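Local coordinates for extracellular protein containing a SCP domain (PDB 4IFA) that is of unknown function but is an extracellular protein of Bacillus anthracis that carries a CAP-associated N-terminal region followed by an SCP (CAP-family) domain, at residues Tyr77-Trp82 and Val101-Val106; Tyr169-Thr174 and Gly304-Glu309; Phe284-Glu289 and Asn317-Gly322. One frame throughout, in Å; residues are numbered along the deposited sequence.

Contact 1 (Tyr77-Trp82 and Val101-Val106); sequences YGYEWW and VVTAYV
Tyr79, just before strand 80-84, and Trp81 on it meet Val102 and Thr103 of strand 100-106, to which their own strand is not hydrogen-bonded: the axes of the segments 80-82 and 101-106 approach to 8.8 Å and run at 47°, with strand 92-97 lying between them in the sheet. The methyl CG2 of Thr103 makes a CH-pi contact over the face of the Tyr79 ring, 3.7 Å from the centroid and only 8° off the ring normal. Thr103 OG1 lies anti to its own backbone N (chi1 -171°), and this rotation sends the methyl to the ring while the hydroxyl bonds to Tyr182 O. A water also joins the two residues, donating to Thr103 OG1 at 2.8 Å and lying 3.0 Å from Tyr79 OH. Val102 CG2 adds an apolar touch at 3.9 Å from Tyr79 CB. Trp81 CZ3 comes obliquely to 4.2 Å from Thr103 CG2, and Tyr79 CE1 sits above a face of the same indole. A classic beta bulge, with Val102 and Thr103 opposite the single residue Gly95, puts both side chains on the Tyr79 side. Within the seven-stranded antiparallel sheet, Trp81 also touches Glu73 of strand 71-74 and Gln93 of strand 92-97, while Tyr79 and Val102 pack on Thr187 of helix 185-191.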
# COMPACT_ATOMS: atom_id res chain seq x y z
N TYR A 77 -8.29 -10.62 2.42
CA TYR A 77 -7.51 -11.84 2.19
C TYR A 77 -7.31 -12.70 3.44
O TYR A 77 -6.29 -13.36 3.58
CB TYR A 77 -6.19 -11.49 1.50
CG TYR A 77 -6.41 -10.63 0.25
CD1 TYR A 77 -6.95 -11.20 -0.89
CD2 TYR A 77 -6.17 -9.27 0.25
CE1 TYR A 77 -7.21 -10.44 -2.03
CE2 TYR A 77 -6.40 -8.51 -0.88
CZ TYR A 77 -6.94 -9.08 -2.00
OH TYR A 77 -7.20 -8.35 -3.13
N GLY A 78 -8.27 -12.63 4.34
CA GLY A 78 -8.26 -13.51 5.52
C GLY A 78 -7.38 -13.20 6.73
O GLY A 78 -7.35 -14.00 7.69
N TYR A 79 -6.55 -12.19 6.63
CA TYR A 79 -5.74 -11.68 7.73
C TYR A 79 -6.27 -10.30 8.14
O TYR A 79 -6.95 -9.62 7.35
CB TYR A 79 -4.23 -11.62 7.39
CG TYR A 79 -3.90 -10.82 6.14
CD1 TYR A 79 -3.83 -9.43 6.17
CD2 TYR A 79 -3.68 -11.47 4.92
CE1 TYR A 79 -3.54 -8.70 5.01
CE2 TYR A 79 -3.39 -10.73 3.77
CZ TYR A 79 -3.35 -9.38 3.83
OH TYR A 79 -3.06 -8.65 2.69
N GLU A 80 -5.99 -9.92 9.37
CA GLU A 80 -6.28 -8.59 9.91
C GLU A 80 -4.97 -7.81 9.89
O GLU A 80 -3.88 -8.33 10.25
CB GLU A 80 -6.79 -8.67 11.35
CG GLU A 80 -8.15 -9.28 11.55
CD GLU A 80 -8.47 -9.39 13.01
OE1 GLU A 80 -7.99 -10.35 13.66
OE2 GLU A 80 -9.20 -8.53 13.51
N TRP A 81 -5.05 -6.56 9.50
CA TRP A 81 -3.90 -5.68 9.55
C TRP A 81 -3.73 -5.09 10.93
O TRP A 81 -4.69 -4.51 11.50
CB TRP A 81 -3.99 -4.54 8.55
CG TRP A 81 -3.86 -4.83 7.10
CD1 TRP A 81 -4.82 -4.68 6.13
CD2 TRP A 81 -2.66 -5.20 6.42
NE1 TRP A 81 -4.29 -4.95 4.90
CE2 TRP A 81 -2.96 -5.23 5.04
CE3 TRP A 81 -1.37 -5.50 6.84
CZ2 TRP A 81 -2.00 -5.56 4.08
CZ3 TRP A 81 -0.42 -5.81 5.89
CH2 TRP A 81 -0.76 -5.87 4.52
N TRP A 82 -2.53 -5.20 11.48
CA TRP A 82 -2.12 -4.56 12.73
C TRP A 82 -1.23 -3.41 12.25
O TRP A 82 -0.09 -3.65 11.77
CB TRP A 82 -1.34 -5.53 13.61
CG TRP A 82 -2.11 -6.61 14.30
CD1 TRP A 82 -3.24 -7.24 13.87
CD2 TRP A 82 -1.71 -7.26 15.50
NE1 TRP A 82 -3.61 -8.22 14.78
CE2 TRP A 82 -2.69 -8.24 15.79
CE3 TRP A 82 -0.63 -7.09 16.38
CZ2 TRP A 82 -2.61 -9.07 16.93
CZ3 TRP A 82 -0.57 -7.89 17.52
CH2 TRP A 82 -1.54 -8.89 17.77
N VAL A 101 1.63 -14.49 12.06
CA VAL A 101 2.01 -13.37 11.19
C VAL A 101 2.28 -13.94 9.79
O VAL A 101 3.17 -14.77 9.62
CB VAL A 101 3.21 -12.59 11.72
CG1 VAL A 101 3.56 -11.49 10.74
CG2 VAL A 101 2.94 -11.99 13.10
N VAL A 102 1.46 -13.55 8.82
CA VAL A 102 1.51 -14.09 7.46
C VAL A 102 1.99 -13.11 6.39
O VAL A 102 2.36 -13.53 5.30
CB VAL A 102 0.12 -14.68 7.04
CG1 VAL A 102 -0.30 -15.80 8.03
CG2 VAL A 102 -0.98 -13.65 6.88
N THR A 103 2.02 -11.83 6.71
CA THR A 103 2.44 -10.78 5.77
C THR A 103 2.81 -9.54 6.51
O THR A 103 2.48 -9.39 7.69
CB THR A 103 1.28 -10.54 4.75
OG1 THR A 103 1.70 -9.68 3.66
CG2 THR A 103 0.07 -9.92 5.38
N ALA A 104 3.52 -8.62 5.84
CA ALA A 104 3.79 -7.29 6.40
C ALA A 104 4.11 -6.36 5.26
O ALA A 104 4.64 -6.80 4.25
CB ALA A 104 4.96 -7.30 7.42
N TYR A 105 3.79 -5.09 5.45
CA TYR A 105 4.19 -4.06 4.51
C TYR A 105 4.96 -2.98 5.28
O TYR A 105 4.46 -2.38 6.24
CB TYR A 105 2.98 -3.42 3.82
CG TYR A 105 3.39 -2.33 2.86
CD1 TYR A 105 4.10 -2.64 1.73
CD2 TYR A 105 3.10 -0.98 3.10
CE1 TYR A 105 4.52 -1.68 0.83
CE2 TYR A 105 3.55 0.01 2.18
CZ TYR A 105 4.24 -0.37 1.07
OH TYR A 105 4.66 0.58 0.12
N VAL A 106 6.18 -2.73 4.82
CA VAL A 106 7.10 -1.73 5.35
C VAL A 106 7.15 -0.50 4.48
O VAL A 106 7.39 -0.61 3.28
CB VAL A 106 8.54 -2.33 5.45
CG1 VAL A 106 9.53 -1.24 5.90
CG2 VAL A 106 8.56 -3.53 6.38
O HOH W 1 -0.14 -8.26 2.05

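Contact 2 (Tyr169-Thr174 and Gly304-Glu309); sequences YFDHFT and GWLNSE
Asn307, the first residue to leave helical geometry after helix 298-306, bonds through its side-chain amide to Phe170 and His172. Its ND2 donates to Phe170 O at 3.0 Å, almost straight at 165° and in the plane of both groups, and gives a second bond to Gln303 O in the preceding helical turn. Its OD1 accepts twice: from His172 N at 2.9 Å and from His172 ND1 at 2.7 Å, the latter on a lone pair and in the plane of the imidazole. The His172 ring and the Asn307 amide are nearly coplanar, 20° apart, and these bonds fix the rotation of both. His172 CG sits between its backbone N and carbonyl carbon (chi1 86°), which folds the ring back beside its own N-H. Asp171 is satisfied at both oxygens: OD1 takes Phe173 N at 2.9 Å, an Asx turn, and Thr174 N at 3.1 Å, which extends it to an Asx motif, while OD2 forms a salt bridge with Arg312. Arg312 also bonds Leu306 O, which lies in plane at the edge of the Phe173 ring. His172 CE1 lies over one face of that ring and Glu309 OE1 over the opposite one, both offset toward the rim. An asparagine at a helix end bonding to strand backbone thus joins the CAP-associated N-terminal region, at strand 164-171, to the SCP region, between helices 298-306 and 309-315.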
# COMPACT_ATOMS: atom_id res chain seq x y z
N TYR A 169 8.70 -2.73 -3.76
CA TYR A 169 8.02 -1.64 -4.45
C TYR A 169 8.99 -0.49 -4.71
O TYR A 169 9.59 0.07 -3.78
CB TYR A 169 6.83 -1.14 -3.64
CG TYR A 169 5.58 -1.99 -3.68
CD1 TYR A 169 4.82 -2.08 -4.84
CD2 TYR A 169 5.09 -2.63 -2.54
CE1 TYR A 169 3.65 -2.78 -4.90
CE2 TYR A 169 3.89 -3.33 -2.59
CZ TYR A 169 3.19 -3.40 -3.76
OH TYR A 169 1.96 -4.03 -3.84
N PHE A 170 9.12 -0.13 -5.98
CA PHE A 170 9.97 0.98 -6.42
C PHE A 170 9.15 2.15 -6.95
O PHE A 170 8.06 1.97 -7.48
CB PHE A 170 10.90 0.52 -7.55
CG PHE A 170 12.01 -0.33 -7.09
CD1 PHE A 170 13.22 0.23 -6.69
CD2 PHE A 170 11.86 -1.71 -7.00
CE1 PHE A 170 14.27 -0.58 -6.20
CE2 PHE A 170 12.89 -2.50 -6.53
CZ PHE A 170 14.07 -1.94 -6.12
N ASP A 171 9.73 3.34 -6.82
CA ASP A 171 9.35 4.51 -7.57
C ASP A 171 10.25 4.47 -8.79
O ASP A 171 11.46 4.70 -8.68
CB ASP A 171 9.63 5.75 -6.71
CG ASP A 171 9.33 7.03 -7.44
OD1 ASP A 171 9.47 7.09 -8.69
OD2 ASP A 171 8.88 7.99 -6.77
N HIS A 172 9.70 4.10 -9.94
CA HIS A 172 10.55 3.93 -11.15
C HIS A 172 11.06 5.24 -11.68
O HIS A 172 11.98 5.25 -12.52
CB HIS A 172 9.86 3.15 -12.28
CG HIS A 172 9.02 3.98 -13.19
ND1 HIS A 172 7.71 4.32 -12.90
CD2 HIS A 172 9.28 4.51 -14.41
CE1 HIS A 172 7.22 5.04 -13.89
NE2 HIS A 172 8.14 5.16 -14.83
N PHE A 173 10.48 6.36 -11.26
CA PHE A 173 10.97 7.68 -11.75
C PHE A 173 12.26 8.06 -11.02
O PHE A 173 13.14 8.66 -11.63
CB PHE A 173 9.92 8.79 -11.55
CG PHE A 173 8.66 8.58 -12.34
CD1 PHE A 173 8.66 8.71 -13.71
CD2 PHE A 173 7.45 8.32 -11.70
CE1 PHE A 173 7.51 8.54 -14.44
CE2 PHE A 173 6.29 8.15 -12.44
CZ PHE A 173 6.31 8.27 -13.78
N THR A 174 12.36 7.70 -9.75
CA THR A 174 13.57 7.98 -8.98
C THR A 174 14.47 6.76 -8.85
O THR A 174 15.63 6.89 -8.41
CB THR A 174 13.27 8.50 -7.60
OG1 THR A 174 12.56 7.49 -6.88
CG2 THR A 174 12.39 9.80 -7.68
N GLY A 304 0.59 2.25 -7.79
CA GLY A 304 0.21 2.50 -9.18
C GLY A 304 0.16 4.00 -9.44
O GLY A 304 0.66 4.49 -10.48
N TRP A 305 -0.41 4.77 -8.52
CA TRP A 305 -0.46 6.23 -8.67
C TRP A 305 0.92 6.87 -8.65
O TRP A 305 1.24 7.76 -9.46
CB TRP A 305 -1.35 6.88 -7.61
CG TRP A 305 -2.80 6.54 -7.73
CD1 TRP A 305 -3.49 6.39 -8.90
CD2 TRP A 305 -3.76 6.40 -6.67
NE1 TRP A 305 -4.82 6.14 -8.64
CE2 TRP A 305 -5.01 6.13 -7.28
CE3 TRP A 305 -3.69 6.43 -5.28
CZ2 TRP A 305 -6.16 5.91 -6.52
CZ3 TRP A 305 -4.82 6.17 -4.55
CH2 TRP A 305 -6.04 5.96 -5.17
N LEU A 306 1.78 6.43 -7.75
CA LEU A 306 3.15 6.98 -7.65
C LEU A 306 3.91 6.80 -8.94
O LEU A 306 4.71 7.66 -9.35
CB LEU A 306 3.91 6.28 -6.52
CG LEU A 306 5.31 6.78 -6.17
CD1 LEU A 306 5.23 8.19 -5.61
CD2 LEU A 306 6.01 5.81 -5.21
N ASN A 307 3.65 5.68 -9.62
CA ASN A 307 4.33 5.33 -10.86
C ASN A 307 3.66 5.78 -12.17
O ASN A 307 4.07 5.37 -13.25
CB ASN A 307 4.59 3.83 -10.89
CG ASN A 307 5.74 3.45 -10.02
OD1 ASN A 307 6.88 3.67 -10.42
ND2 ASN A 307 5.48 2.86 -8.84
N SER A 308 2.74 6.72 -12.04
CA SER A 308 2.03 7.30 -13.22
C SER A 308 2.19 8.82 -13.17
O SER A 308 1.79 9.43 -12.18
CB SER A 308 0.57 6.93 -13.13
OG SER A 308 -0.19 7.70 -14.08
N GLU A 309 2.70 9.44 -14.23
CA GLU A 309 2.99 10.88 -14.20
C GLU A 309 1.82 11.76 -13.76
O GLU A 309 1.99 12.66 -12.94
CB GLU A 309 3.50 11.41 -15.55
CG GLU A 309 4.87 10.92 -15.95
CD GLU A 309 6.05 11.65 -15.25
OE1 GLU A 309 5.92 12.19 -14.12
OE2 GLU A 309 7.16 11.62 -15.85

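Contact 3 (Phe284-Glu289 and Asn317-Gly322); sequences FQLAGE and NEQFTG
Leu286 and Phe320 make the apolar part of this contact, where the N-terminal part of strand 286-293 meets the loop leading from helix 309-315 into strand 322-328. Leu286 CD2 lies 3.7 Å from Phe320 CE1, the two side chains crossing at about a right angle. Further along, the ring end passes onto backbone: Phe320 CZ is 3.6 Å from Gly288 N, and Gly288, having no side chain, lets the ring lie there. Phe320 CG is anti to its carbonyl carbon (chi1 -65°), which carries the ring across to the strand. The ring also meets that of Phe336, their planes about 20° apart. Phe336 belongs to strand 331-338, which lies between strands 286-293 and 322-328 in the mixed sheet of the SCP region, so the loop packs on a strand two places from the one it leads into.

The polar contacts lie within the loop. Asn317 OD1 accepts from Gln319 N at 2.8 Å, an Asx turn in which the donor stands above the carbonyl plane, within the type I turn 317-320. A second bond joins the side-chain amides, Asn317 ND2 to Gln319 OE1 at 3.1 Å. The same ND2 lies over one face of the Phe320 ring, offset toward the rim. Leu286 CD2 comes to 3.2 Å from Gln319 OE1.

The chemistry implies that van der Waals packing joins strand and loop here, while hydrogen bonds hold the turn that presents Phe320 and Gln319.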
# COMPACT_ATOMS: atom_id res chain seq x y z
N PHE A 284 -13.63 24.71 -1.50
CA PHE A 284 -12.21 24.53 -1.75
C PHE A 284 -11.70 25.62 -2.69
O PHE A 284 -12.45 26.15 -3.50
CB PHE A 284 -11.98 23.10 -2.32
CG PHE A 284 -12.76 22.83 -3.57
CD1 PHE A 284 -12.20 23.05 -4.81
CD2 PHE A 284 -14.08 22.40 -3.51
CE1 PHE A 284 -12.91 22.82 -5.96
CE2 PHE A 284 -14.81 22.18 -4.66
CZ PHE A 284 -14.21 22.41 -5.90
N GLN A 285 -10.41 25.92 -2.55
CA GLN A 285 -9.70 26.84 -3.42
C GLN A 285 -9.21 26.10 -4.64
O GLN A 285 -9.08 26.68 -5.71
CB GLN A 285 -8.49 27.41 -2.66
CG GLN A 285 -8.88 28.29 -1.50
CD GLN A 285 -7.68 28.75 -0.71
OE1 GLN A 285 -6.57 28.82 -1.24
NE2 GLN A 285 -7.92 29.18 0.52
N LEU A 286 -8.95 24.81 -4.49
CA LEU A 286 -8.42 23.95 -5.56
C LEU A 286 -8.70 22.49 -5.21
O LEU A 286 -8.73 22.13 -4.01
CB LEU A 286 -6.91 24.12 -5.66
CG LEU A 286 -6.25 23.59 -6.91
CD1 LEU A 286 -6.57 24.55 -8.07
CD2 LEU A 286 -4.74 23.46 -6.76
N ALA A 287 -8.86 21.64 -6.23
CA ALA A 287 -9.13 20.22 -6.04
C ALA A 287 -8.43 19.40 -7.12
O ALA A 287 -8.15 19.89 -8.22
CB ALA A 287 -10.61 19.92 -6.06
N GLY A 288 -8.15 18.16 -6.76
CA GLY A 288 -7.58 17.18 -7.69
C GLY A 288 -8.05 15.79 -7.33
O GLY A 288 -8.48 15.55 -6.22
N GLU A 289 -7.97 14.87 -8.29
CA GLU A 289 -8.43 13.50 -8.06
C GLU A 289 -7.54 12.45 -8.69
O GLU A 289 -7.13 12.62 -9.82
CB GLU A 289 -9.83 13.33 -8.66
CG GLU A 289 -10.39 11.90 -8.67
CD GLU A 289 -11.85 11.92 -9.09
OE1 GLU A 289 -12.12 11.92 -10.32
OE2 GLU A 289 -12.69 11.96 -8.19
N ASN A 317 1.74 17.76 -5.28
CA ASN A 317 1.38 19.16 -5.42
C ASN A 317 1.39 19.87 -4.09
O ASN A 317 0.58 19.58 -3.22
CB ASN A 317 0.00 19.29 -6.09
CG ASN A 317 -0.32 20.73 -6.49
OD1 ASN A 317 0.33 21.69 -6.07
ND2 ASN A 317 -1.34 20.87 -7.34
N GLU A 318 2.32 20.79 -3.91
CA GLU A 318 2.42 21.53 -2.65
C GLU A 318 1.18 22.42 -2.39
O GLU A 318 0.92 22.83 -1.24
CB GLU A 318 3.71 22.37 -2.63
CG GLU A 318 3.98 23.05 -1.27
CD GLU A 318 5.43 23.48 -1.09
OE1 GLU A 318 6.05 23.93 -2.09
OE2 GLU A 318 5.95 23.39 0.06
N GLN A 319 0.43 22.75 -3.44
CA GLN A 319 -0.76 23.61 -3.27
C GLN A 319 -1.85 22.93 -2.41
O GLN A 319 -2.66 23.63 -1.78
CB GLN A 319 -1.39 23.99 -4.62
CG GLN A 319 -0.57 24.88 -5.56
CD GLN A 319 -1.14 24.89 -6.99
OE1 GLN A 319 -1.70 23.90 -7.46
NE2 GLN A 319 -0.97 26.01 -7.71
N PHE A 320 -1.92 21.59 -2.43
CA PHE A 320 -2.92 20.86 -1.66
C PHE A 320 -2.60 20.82 -0.18
O PHE A 320 -1.43 20.68 0.22
CB PHE A 320 -3.11 19.44 -2.18
CG PHE A 320 -3.66 19.37 -3.57
CD1 PHE A 320 -4.73 20.17 -3.96
CD2 PHE A 320 -3.17 18.44 -4.47
CE1 PHE A 320 -5.24 20.07 -5.25
CE2 PHE A 320 -3.69 18.34 -5.75
CZ PHE A 320 -4.72 19.14 -6.12
N THR A 321 -3.65 20.98 0.63
CA THR A 321 -3.59 20.98 2.07
C THR A 321 -4.33 19.83 2.72
O THR A 321 -4.01 19.47 3.86
CB THR A 321 -4.16 22.29 2.64
OG1 THR A 321 -5.53 22.48 2.26
CG2 THR A 321 -3.33 23.48 2.16
N GLY A 322 -5.30 19.25 2.02
CA GLY A 322 -6.16 18.22 2.58
C GLY A 322 -6.36 17.07 1.61
O GLY A 322 -6.15 17.19 0.41

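How the contacts relate
Contact 1 is the buried one of the three; contacts 2 and 3 are partly buried and include residues at the surface. Contacts 1 and 2 both reach the seven-stranded sheet and touch through Tyr105 CE1 and Tyr169 CD2, 3.5 Å apart, although their centres are about 23 Å apart. Contact 1 stays within the CAP-associated N-terminal region and contact 3 within the cysteine-rich secretory protein region, whereas contact 2 bridges them. Chemistry follows place: CH-pi and apolar packing with one water in contact 1, direct hydrogen bonds from one asparagine amide to backbone and to a histidine ring in contact 2, and apolar packing against an internally bonded turn in contact 3.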